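Local coordinates for histidine-containing Phosphotransfer Protein type 1, MtHPt1 (Medicago truncatula, PDB 3US6) that probably relays phosphoryl groups through an active histidine between cytokinin sensor kinases and B-type response regulators in the plant cytokinin signalling pathway, at residues Leu28-Leu33 and Glu40-Val45; Leu48-Ser53 and Asn128-Leu133; Ser61-Gln66 and Phe71-Ala76. One frame throughout, in Å; residues are numbered along the deposited sequence.

Contact 1. Residues Leu28-Leu33 and Glu40-Val45; sequences LQLQQL and EFVFEV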
# COMPACT_ATOMS: atom_id res chain seq x y z
N LEU A 28 -4.37 5.65 -9.70
CA LEU A 28 -4.67 6.69 -10.68
C LEU A 28 -5.93 7.46 -10.34
O LEU A 28 -6.05 8.66 -10.62
CB LEU A 28 -4.85 6.08 -12.05
CG LEU A 28 -3.64 5.34 -12.54
CD1 LEU A 28 -3.95 5.05 -13.99
CD2 LEU A 28 -2.38 6.17 -12.42
N GLN A 29 -6.93 6.80 -9.79
CA GLN A 29 -8.13 7.50 -9.29
C GLN A 29 -7.85 8.53 -8.18
O GLN A 29 -8.41 9.65 -8.21
CB GLN A 29 -9.20 6.51 -8.86
CG GLN A 29 -10.39 7.17 -8.20
CD GLN A 29 -11.44 6.14 -7.79
OE1 GLN A 29 -11.74 5.19 -8.56
NE2 GLN A 29 -11.90 6.24 -6.55
N LEU A 30 -6.92 8.24 -7.27
CA LEU A 30 -6.53 9.24 -6.27
C LEU A 30 -5.93 10.42 -6.95
O LEU A 30 -6.21 11.56 -6.59
CB LEU A 30 -5.46 8.69 -5.32
CG LEU A 30 -5.84 7.60 -4.41
CD1 LEU A 30 -4.57 7.41 -3.52
CD2 LEU A 30 -7.09 7.95 -3.60
N GLN A 31 -5.11 10.16 -7.96
CA GLN A 31 -4.48 11.24 -8.71
C GLN A 31 -5.53 12.13 -9.41
O GLN A 31 -5.33 13.33 -9.57
CB GLN A 31 -3.46 10.64 -9.70
CG GLN A 31 -2.21 9.97 -9.08
CD GLN A 31 -1.34 9.31 -10.16
OE1 GLN A 31 -1.85 8.87 -11.19
NE2 GLN A 31 -0.04 9.24 -9.93
N GLN A 32 -6.64 11.55 -9.81
CA GLN A 32 -7.68 12.29 -10.48
C GLN A 32 -8.26 13.36 -9.57
O GLN A 32 -8.69 14.38 -10.05
CB GLN A 32 -8.77 11.37 -11.00
CG GLN A 32 -8.41 10.60 -12.24
CD GLN A 32 -9.45 9.54 -12.58
OE1 GLN A 32 -9.15 8.36 -12.60
NE2 GLN A 32 -10.66 9.96 -12.81
N LEU A 33 -8.30 13.09 -8.27
CA LEU A 33 -8.88 14.04 -7.28
C LEU A 33 -7.87 15.08 -6.76
O LEU A 33 -8.17 15.94 -5.92
CB LEU A 33 -9.46 13.25 -6.10
CG LEU A 33 -10.72 12.40 -6.38
CD1 LEU A 33 -11.03 11.53 -5.19
CD2 LEU A 33 -11.83 13.28 -6.63
N GLU A 40 -1.49 18.26 -2.56
CA GLU A 40 -0.95 17.26 -1.63
C GLU A 40 -1.96 16.19 -1.21
O GLU A 40 -1.66 15.40 -0.29
CB GLU A 40 -0.48 17.99 -0.36
CG GLU A 40 0.52 19.14 -0.66
CD GLU A 40 1.75 18.72 -1.48
OE1 GLU A 40 2.11 17.53 -1.46
OE2 GLU A 40 2.37 19.57 -2.15
N PHE A 41 -3.08 16.08 -1.92
CA PHE A 41 -4.08 15.09 -1.56
C PHE A 41 -3.53 13.64 -1.54
O PHE A 41 -3.83 12.87 -0.62
CB PHE A 41 -5.25 15.20 -2.56
CG PHE A 41 -6.31 14.13 -2.38
CD1 PHE A 41 -7.10 14.07 -1.20
CD2 PHE A 41 -6.50 13.22 -3.36
CE1 PHE A 41 -8.04 13.05 -1.12
CE2 PHE A 41 -7.46 12.17 -3.21
CZ PHE A 41 -8.20 12.16 -2.09
N VAL A 42 -2.81 13.22 -2.56
CA VAL A 42 -2.32 11.85 -2.62
C VAL A 42 -1.37 11.55 -1.46
O VAL A 42 -1.51 10.54 -0.81
CB VAL A 42 -1.70 11.52 -4.02
CG1 VAL A 42 -1.05 10.14 -4.03
CG2 VAL A 42 -2.69 11.63 -5.13
N PHE A 43 -0.45 12.46 -1.23
CA PHE A 43 0.45 12.34 -0.08
C PHE A 43 -0.35 12.14 1.22
O PHE A 43 -0.05 11.31 2.08
CB PHE A 43 1.34 13.57 0.03
CG PHE A 43 2.22 13.55 1.22
CD1 PHE A 43 3.51 13.05 1.12
CD2 PHE A 43 1.78 14.01 2.44
CE1 PHE A 43 4.33 13.04 2.23
CE2 PHE A 43 2.59 13.98 3.54
CZ PHE A 43 3.88 13.48 3.42
N GLU A 44 -1.38 12.97 1.41
CA GLU A 44 -2.15 12.91 2.64
C GLU A 44 -2.86 11.57 2.81
O GLU A 44 -2.93 11.01 3.90
CB GLU A 44 -3.13 14.08 2.71
CG GLU A 44 -2.36 15.37 2.70
CD GLU A 44 -3.24 16.61 2.51
OE1 GLU A 44 -4.45 16.43 2.23
OE2 GLU A 44 -2.69 17.74 2.65
N VAL A 45 -3.43 11.07 1.71
CA VAL A 45 -4.18 9.85 1.75
C VAL A 45 -3.22 8.68 2.02
O VAL A 45 -3.52 7.84 2.83
CB VAL A 45 -4.93 9.60 0.43
CG1 VAL A 45 -5.53 8.18 0.37
CG2 VAL A 45 -6.07 10.61 0.25

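Contact 2. Residues Leu48-Ser53 and Asn128-Leu133; sequences LFFDDS and NKLETL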
# COMPACT_ATOMS: atom_id res chain seq x y z
N LEU A 48 -2.30 8.68 5.68
CA LEU A 48 -3.32 8.10 6.53
C LEU A 48 -3.27 6.55 6.51
O LEU A 48 -3.47 5.91 7.52
CB LEU A 48 -4.73 8.55 6.10
CG LEU A 48 -5.09 9.99 6.38
CD1 LEU A 48 -6.33 10.30 5.54
CD2 LEU A 48 -5.35 10.17 7.90
N PHE A 49 -3.11 6.00 5.31
CA PHE A 49 -2.96 4.56 5.11
C PHE A 49 -1.75 4.05 5.91
O PHE A 49 -1.88 3.00 6.58
CB PHE A 49 -2.82 4.27 3.63
CG PHE A 49 -2.50 2.83 3.30
CD1 PHE A 49 -3.48 1.87 3.50
CD2 PHE A 49 -1.28 2.45 2.81
CE1 PHE A 49 -3.22 0.53 3.21
CE2 PHE A 49 -1.02 1.11 2.56
CZ PHE A 49 -2.03 0.18 2.70
N PHE A 50 -0.60 4.70 5.84
CA PHE A 50 0.56 4.18 6.57
C PHE A 50 0.29 4.14 8.07
O PHE A 50 0.54 3.10 8.75
CB PHE A 50 1.79 5.01 6.31
CG PHE A 50 2.30 4.99 4.93
CD1 PHE A 50 1.96 4.01 4.05
CD2 PHE A 50 3.14 6.01 4.50
CE1 PHE A 50 2.43 4.01 2.75
CE2 PHE A 50 3.71 5.98 3.22
CZ PHE A 50 3.34 4.98 2.34
N ASP A 51 -0.29 5.21 8.58
CA ASP A 51 -0.61 5.23 10.04
C ASP A 51 -1.59 4.10 10.47
O ASP A 51 -1.31 3.35 11.48
CB ASP A 51 -1.19 6.61 10.41
CG ASP A 51 -0.18 7.74 10.21
OD1 ASP A 51 0.99 7.47 9.90
OD2 ASP A 51 -0.56 8.92 10.38
N ASP A 52 -2.69 3.89 9.73
CA ASP A 52 -3.65 2.80 10.06
C ASP A 52 -3.06 1.42 9.85
O ASP A 52 -3.19 0.55 10.72
CB ASP A 52 -4.94 2.92 9.27
CG ASP A 52 -5.97 1.83 9.70
OD1 ASP A 52 -6.33 1.82 10.91
OD2 ASP A 52 -6.31 0.94 8.86
N SER A 53 -2.30 1.25 8.77
CA SER A 53 -1.75 -0.06 8.43
C SER A 53 -0.77 -0.53 9.48
O SER A 53 -0.72 -1.73 9.79
CB SER A 53 -1.10 -0.02 7.03
OG SER A 53 -2.14 0.23 6.07
N ASN A 128 7.79 1.76 1.10
CA ASN A 128 9.08 2.26 0.70
C ASN A 128 9.02 2.84 -0.72
O ASN A 128 9.56 3.93 -0.95
CB ASN A 128 10.17 1.25 0.89
CG ASN A 128 10.58 1.16 2.34
OD1 ASN A 128 11.38 1.94 2.83
ND2 ASN A 128 10.04 0.15 3.02
N LYS A 129 8.41 2.13 -1.66
CA LYS A 129 8.39 2.59 -3.05
C LYS A 129 7.59 3.90 -3.13
O LYS A 129 7.93 4.84 -3.90
CB LYS A 129 7.79 1.54 -3.98
CG LYS A 129 8.68 0.32 -4.14
CD LYS A 129 7.94 -0.78 -4.86
CE LYS A 129 8.79 -2.01 -5.19
NZ LYS A 129 9.79 -1.72 -6.19
N LEU A 130 6.46 3.99 -2.42
CA LEU A 130 5.66 5.21 -2.41
C LEU A 130 6.43 6.39 -1.84
O LEU A 130 6.33 7.52 -2.35
CB LEU A 130 4.35 5.04 -1.66
CG LEU A 130 3.27 4.26 -2.42
CD1 LEU A 130 2.11 3.94 -1.56
CD2 LEU A 130 2.79 5.08 -3.61
N GLU A 131 7.22 6.15 -0.79
CA GLU A 131 8.04 7.24 -0.22
C GLU A 131 9.00 7.75 -1.28
O GLU A 131 9.24 8.96 -1.39
CB GLU A 131 8.72 6.80 1.05
CG GLU A 131 7.71 6.53 2.12
CD GLU A 131 8.37 6.05 3.41
OE1 GLU A 131 9.46 5.42 3.40
OE2 GLU A 131 7.76 6.16 4.49
N THR A 132 9.66 6.85 -1.97
CA THR A 132 10.58 7.19 -3.05
C THR A 132 9.84 8.00 -4.17
O THR A 132 10.32 9.04 -4.65
CB THR A 132 11.29 5.98 -3.61
OG1 THR A 132 12.15 5.48 -2.59
CG2 THR A 132 12.10 6.28 -4.89
N LEU A 133 8.71 7.51 -4.62
CA LEU A 133 7.91 8.19 -5.63
C LEU A 133 7.53 9.60 -5.18
O LEU A 133 7.69 10.56 -5.93
CB LEU A 133 6.68 7.33 -5.91
CG LEU A 133 5.82 7.86 -7.06
CD1 LEU A 133 6.46 7.59 -8.38
CD2 LEU A 133 4.40 7.27 -6.97

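Contact 3. Residues Ser61-Gln66 and Phe71-Ala76; sequences SFAVDQ and FKKVDA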
# COMPACT_ATOMS: atom_id res chain seq x y z
N SER A 61 0.11 -9.25 14.16
CA SER A 61 1.24 -10.15 14.46
C SER A 61 1.04 -10.76 15.83
O SER A 61 1.17 -11.98 16.02
CB SER A 61 2.59 -9.47 14.40
OG SER A 61 2.84 -8.98 13.09
N PHE A 62 0.65 -9.93 16.78
CA PHE A 62 0.38 -10.41 18.14
C PHE A 62 -0.72 -11.48 18.16
O PHE A 62 -0.55 -12.53 18.77
CB PHE A 62 0.01 -9.25 19.08
CG PHE A 62 -0.21 -9.71 20.52
CD1 PHE A 62 0.87 -9.97 21.36
CD2 PHE A 62 -1.48 -9.97 20.97
CE1 PHE A 62 0.65 -10.41 22.67
CE2 PHE A 62 -1.69 -10.42 22.27
CZ PHE A 62 -0.62 -10.64 23.09
N ALA A 63 -1.80 -11.23 17.42
CA ALA A 63 -2.91 -12.12 17.36
C ALA A 63 -2.58 -13.45 16.69
O ALA A 63 -3.14 -14.49 17.14
CB ALA A 63 -4.07 -11.44 16.62
N VAL A 64 -1.83 -13.45 15.59
CA VAL A 64 -1.60 -14.72 14.89
C VAL A 64 -0.55 -15.56 15.58
O VAL A 64 -0.53 -16.78 15.41
CB VAL A 64 -1.27 -14.56 13.39
CG1 VAL A 64 -2.36 -13.88 12.68
CG2 VAL A 64 0.04 -13.90 13.17
N ASP A 65 0.26 -14.94 16.41
CA ASP A 65 1.41 -15.64 16.99
C ASP A 65 1.08 -16.13 18.38
O ASP A 65 1.91 -16.19 19.23
CB ASP A 65 2.66 -14.78 16.99
CG ASP A 65 3.28 -14.65 15.61
OD1 ASP A 65 3.05 -15.52 14.76
OD2 ASP A 65 3.97 -13.67 15.38
N GLN A 66 -0.18 -16.36 18.62
CA GLN A 66 -0.68 -17.04 19.79
C GLN A 66 -0.98 -18.54 19.54
O GLN A 66 -1.24 -18.85 18.42
CB GLN A 66 -1.93 -16.30 20.30
CG GLN A 66 -1.80 -14.78 20.51
CD GLN A 66 -0.70 -14.31 21.49
OE1 GLN A 66 -0.78 -14.62 22.68
NE2 GLN A 66 0.28 -13.50 21.01
N PHE A 71 -9.70 -16.49 15.03
CA PHE A 71 -9.80 -16.31 13.58
C PHE A 71 -10.83 -15.27 13.18
O PHE A 71 -10.70 -14.63 12.14
CB PHE A 71 -10.12 -17.66 12.87
CG PHE A 71 -9.01 -18.66 12.96
CD1 PHE A 71 -7.87 -18.50 12.24
CD2 PHE A 71 -9.13 -19.76 13.81
CE1 PHE A 71 -6.85 -19.39 12.31
CE2 PHE A 71 -8.08 -20.67 13.91
CZ PHE A 71 -6.95 -20.48 13.18
N LYS A 72 -11.89 -15.16 13.96
CA LYS A 72 -12.93 -14.18 13.70
C LYS A 72 -12.38 -12.75 13.79
O LYS A 72 -12.58 -11.96 12.88
CB LYS A 72 -14.11 -14.45 14.70
CG LYS A 72 -15.41 -13.63 14.47
CD LYS A 72 -16.61 -14.27 15.24
CE LYS A 72 -17.96 -13.57 15.02
NZ LYS A 72 -18.46 -13.66 13.62
N LYS A 73 -11.63 -12.48 14.84
CA LYS A 73 -11.10 -11.15 15.06
C LYS A 73 -10.01 -10.82 14.02
O LYS A 73 -9.98 -9.72 13.45
CB LYS A 73 -10.57 -11.02 16.49
CG LYS A 73 -10.07 -9.64 16.86
CD LYS A 73 -9.84 -9.49 18.37
CE LYS A 73 -8.36 -9.69 18.73
NZ LYS A 73 -7.38 -8.91 17.86
N VAL A 74 -9.15 -11.81 13.77
CA VAL A 74 -8.11 -11.66 12.77
C VAL A 74 -8.72 -11.40 11.41
O VAL A 74 -8.26 -10.52 10.67
CB VAL A 74 -7.16 -12.88 12.76
CG1 VAL A 74 -6.34 -12.87 11.47
CG2 VAL A 74 -6.34 -12.84 14.02
N ASP A 75 -9.75 -12.15 11.07
CA ASP A 75 -10.34 -11.96 9.76
C ASP A 75 -10.93 -10.57 9.63
O ASP A 75 -10.81 -9.93 8.58
CB ASP A 75 -11.45 -12.96 9.52
CG ASP A 75 -12.04 -12.79 8.15
OD1 ASP A 75 -11.31 -13.02 7.17
OD2 ASP A 75 -13.19 -12.36 8.09
N ALA A 76 -11.51 -10.04 10.69
CA ALA A 76 -12.10 -8.72 10.59
C ALA A 76 -11.00 -7.65 10.39
O ALA A 76 -11.17 -6.72 9.63
CB ALA A 76 -12.91 -8.43 11.85

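Contact 1. Residues Leu28-Leu33 and Glu40-Val45
L30 O accepts a 3.1 Å backbone hydrogen bond from L33 N, and carbons of F41 and V42 from the other segment pack against it. The setting is two successive helices joined by a short loop, helix 25-32 leading into helix 41-64, the short axes 9.6 Å apart at closest and 128° between their directions. L30 O lies at the edge of the F41 ring, in its plane, 3.6 Å from F41 CD2. The F41 ring reaches this place because its CG stands anti to the backbone N (chi1 174°). L33 crosses the same ring obliquely, its CB 3.7 Å from F41 CE2. V42 sends its CG2, the branch beside its backbone N, to 4.0 Å from L30 CB, next to the same carbonyl. E40 occupies the N-cap position of helix 41-64, and V42 N donates to the side chain of Q34 in the loop. Q31 borders V42 CG2 with its backbone N, and its side chain also touches W10 and I14 of helix 3-19. One turn on from F41, V45 serves two partners: its CG2 rests over a face of the F41 ring, and its CG1 meets L30 CD1 tip to tip at 4.1 Å.

Contact 2. Residues Leu48-Ser53 and Asn128-Leu133
The backbones of F50 and L130 are the nearest pair here, yet their CA atoms stand 10.4 Å apart, on two helical segments that run in broadly opposite directions. These are parts of helix 41-64 and helix 109-142, members of the four-helix bundle of the HPt domain. So wide a spacing is bridged mainly by one large side chain, F50, which points toward the other helix and provides nearly all of the surface that its own helix buries here (64 of 131 Å² for both sides). Its CG lies beside the backbone N and anti to the carbonyl carbon (chi1 -66°), and the rim of the ring leads. L130 CB meets that rim at the edge, near the ring plane, 4.1 Å from F50 CZ. The next residue, E131, brings its aliphatic part: CG is 4.2 Å from F50 CE2, and the chain then runs on extended, its carboxylate plane turned 85° from the ring. The contact is thus entirely apolar in its touching atoms, although one partner is acidic. Y123 and K127 of helix 109-142 also touch the F50 ring.

The other faces of both segments serve other helices. F49 packs on S84, S85 and I88 of helix 71-88, while K129, T132 and L133 lie against helix 3-19. Within helix 41-64, F49 O is gripped twice by S53, through N and through OG. The hydroxyl bond is 2.8 Å from S53 OG to F49 O, with the donor 40° out of the carbonyl plane, and the same OG lies above one face of the F49 ring, offset toward its rim.

Contact 3. Residues Ser61-Gln66 and Phe71-Ala76
V74 and A63 form the heart of this contact, with V64 beside them, where helix 41-64 ends and helix 71-88 begins. The arrangement is a helical hairpin within the HPt bundle: a short connection turns the chain, and the first turns of the second helix pack against the last turns of the first. A63 and V74 face each other, with their CA atoms 7.0 Å apart. The methyl of A63 meets one branch of the valine, A63 CB lying 3.7 Å from V74 CG2. Consistent with the small side chain of A63, the two backbones come close at this point.

The two branches of V74 divide the work. With chi1 at 164°, CG1 is anti to the backbone N and CG2 lies beside it; CG2 goes to A63, whereas V74 CG1 turns to V64 CG1, at a looser 4.3 Å. V64 and V74 are both buried, and the I69 side chain of the connecting loop touches each of them. On the exposed margin K73 bends its chain across the hairpin, its third torsion off a staggered value (98°): NZ comes within 4.3 Å of A63 CB, a loose contact of the ammonium with a methyl group. K73 N itself is held by D70 OD1.

Around the hairpin the other helices complete the packing. V64 rests on F100 of helix 91-106 and L116 of helix 109-142, and its carbonyl oxygen accepts from R113 NE. F71, whose CB points away from 61-66, packs on I109 and C112 of helix 109-142 and on C104 of helix 91-106. V74 also touches C104, and D75 forms a salt bridge with R101, tying the start of helix 71-88 to helix 91-106.

In the fold
Helix 41-64 takes part in all three contacts. Contact 1 fastens its first turn to helix 25-32, contact 2 joins its middle to helix 109-142, and contact 3 packs its last turns on helix 71-88. The centres of contacts 1 and 2 are about 13 Å apart, those of 2 and 3 about 23 Å, and those of 1 and 3 about 31 Å, the last two contacts lying on opposite sides of the chain's centre. Contact 3 is nested in the chain loop closed by contact 2. H79, the predicted phosphohistidine, unmodified here, follows soon after 71-76 on the same helix; D52, in 48-53, makes a weak hydrogen bond to Q80, the residue next to H79.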